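Local coordinates for protein sensor kinase CusS (Escherichia coli, PDB 5KU5) that senses copper and silver ions in the periplasm and, as a histidine kinase, phosphorylates the response regulator CusR, at residues V49-A54 with L130-S135. Sequence-based numbering, arbitrary orientation.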
# COMPACT_ATOMS: atom_id res chain seq x y z
N VAL A 49 -7.72 4.72 0.79
CA VAL A 49 -8.23 4.62 -0.57
C VAL A 49 -9.76 4.50 -0.55
O VAL A 49 -10.31 3.75 0.25
CB VAL A 49 -7.62 3.41 -1.32
CG1 VAL A 49 -8.28 3.19 -2.68
CG2 VAL A 49 -6.12 3.60 -1.49
N LEU A 50 -10.41 5.26 -1.42
CA LEU A 50 -11.85 5.12 -1.68
C LEU A 50 -12.02 4.70 -3.12
O LEU A 50 -11.26 5.14 -4.00
CB LEU A 50 -12.57 6.44 -1.44
CG LEU A 50 -12.58 6.98 -0.02
CD1 LEU A 50 -13.15 8.39 -0.01
CD2 LEU A 50 -13.37 6.07 0.92
N ILE A 51 -13.01 3.84 -3.38
CA ILE A 51 -13.34 3.45 -4.74
C ILE A 51 -14.84 3.56 -4.99
O ILE A 51 -15.64 3.53 -4.05
CB ILE A 51 -12.80 2.04 -5.11
CG1 ILE A 51 -13.65 0.91 -4.49
CG2 ILE A 51 -11.34 1.89 -4.71
CD1 ILE A 51 -14.65 0.29 -5.44
N SER A 52 -15.20 3.69 -6.26
CA SER A 52 -16.59 3.64 -6.69
C SER A 52 -16.68 2.90 -8.02
O SER A 52 -15.89 3.16 -8.93
CB SER A 52 -17.16 5.05 -6.86
OG SER A 52 -18.53 4.99 -7.23
N LEU A 53 -17.62 1.97 -8.11
CA LEU A 53 -17.83 1.17 -9.30
C LEU A 53 -19.17 1.56 -9.93
O LEU A 53 -20.22 1.45 -9.29
CB LEU A 53 -17.83 -0.32 -8.94
CG LEU A 53 -17.70 -1.31 -10.09
CD1 LEU A 53 -16.32 -1.22 -10.74
CD2 LEU A 53 -17.97 -2.73 -9.61
N ALA A 54 -19.11 2.06 -11.16
CA ALA A 54 -20.29 2.46 -11.92
C ALA A 54 -20.64 1.38 -12.93
O ALA A 54 -19.75 0.70 -13.45
CB ALA A 54 -20.04 3.78 -12.63
N LEU A 130 -14.46 1.65 -13.08
CA LEU A 130 -13.91 1.71 -11.72
C LEU A 130 -13.27 3.07 -11.49
O LEU A 130 -12.43 3.50 -12.28
CB LEU A 130 -12.87 0.61 -11.53
CG LEU A 130 -12.12 0.55 -10.20
CD1 LEU A 130 -13.07 0.36 -9.02
CD2 LEU A 130 -11.09 -0.56 -10.24
N TYR A 131 -13.67 3.74 -10.40
CA TYR A 131 -13.06 4.99 -9.95
C TYR A 131 -12.26 4.70 -8.69
O TYR A 131 -12.77 4.05 -7.78
CB TYR A 131 -14.14 6.03 -9.65
CG TYR A 131 -14.92 6.48 -10.87
CD1 TYR A 131 -15.94 5.69 -11.39
CD2 TYR A 131 -14.64 7.70 -11.49
CE1 TYR A 131 -16.66 6.10 -12.50
CE2 TYR A 131 -15.36 8.12 -12.60
CZ TYR A 131 -16.36 7.31 -13.11
OH TYR A 131 -17.08 7.71 -14.21
N ILE A 132 -11.01 5.19 -8.64
CA ILE A 132 -10.09 4.94 -7.53
C ILE A 132 -9.57 6.29 -7.02
O ILE A 132 -9.07 7.07 -7.82
CB ILE A 132 -8.86 4.10 -7.97
CG1 ILE A 132 -9.30 2.83 -8.71
CG2 ILE A 132 -8.00 3.73 -6.75
CD1 ILE A 132 -8.17 2.13 -9.44
N ALA A 133 -9.69 6.53 -5.72
CA ALA A 133 -9.21 7.76 -5.09
C ALA A 133 -8.20 7.44 -3.98
O ALA A 133 -8.52 6.70 -3.05
CB ALA A 133 -10.38 8.55 -4.52
N LEU A 134 -6.99 7.99 -4.08
CA LEU A 134 -5.92 7.82 -3.09
C LEU A 134 -5.73 9.10 -2.29
O LEU A 134 -5.68 10.19 -2.87
CB LEU A 134 -4.60 7.44 -3.78
CG LEU A 134 -3.35 7.31 -2.91
CD1 LEU A 134 -3.49 6.14 -1.94
CD2 LEU A 134 -2.10 7.14 -3.76
N SER A 135 -5.60 8.98 -0.97
CA SER A 135 -5.44 10.14 -0.09
C SER A 135 -4.12 10.86 -0.33
O SER A 135 -3.06 10.24 -0.37
CB SER A 135 -5.52 9.72 1.38
OG SER A 135 -5.19 10.82 2.22
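Strands 49-54 and 130-135 pair antiparallel in the interior of the antiparallel sheet of this periplasmic PDC-fold sensor domain, within the PAS-fold clan. The chain's first and last strands are thus neighbours; 60-63 flanks 49-54 and 111-122 flanks 125-135. Two hydrogen-bonded pairs, L50 with A133 and S52 with Y131, each exchange two N-H...O=C bonds. A133 N reaches L50 O at 2.7 Å almost in line with the carbonyl. The Y131 carbonyl oxygen, already bonded to S52 N, also takes a CA-H...O contact from I51 CA at 3.2 Å.

V49, I51, L53, L130, I132 and L134 share one face, where V49, L130, I132 and L134 meet I17, L21 and L14 of helix 2-25; branched aliphatic side chains suit this buried layer. V49 sends CG1 alongside I132, while CG2, anti to the carbonyl carbon, touches L134 CD1 at 3.7 Å. Further along, the I51 side chain slants across that of L130, their CD1 atoms 3.9 Å apart.

On the other face, small A133 fits beside L50, whose side chain comes within about 6 Å of a bound silver ion; buried S52 hydrogen-bonds D69 through its hydroxyl. The broad ring of Y131 suits a partly exposed position, also touching R71 and N115. CG anti to the carbonyl carbon (chi1 -66°) sets its CD1-CE1 edge beside strand 49-54, with S52 O in plane at that edge and CE1 4.1 Å from A54 CB.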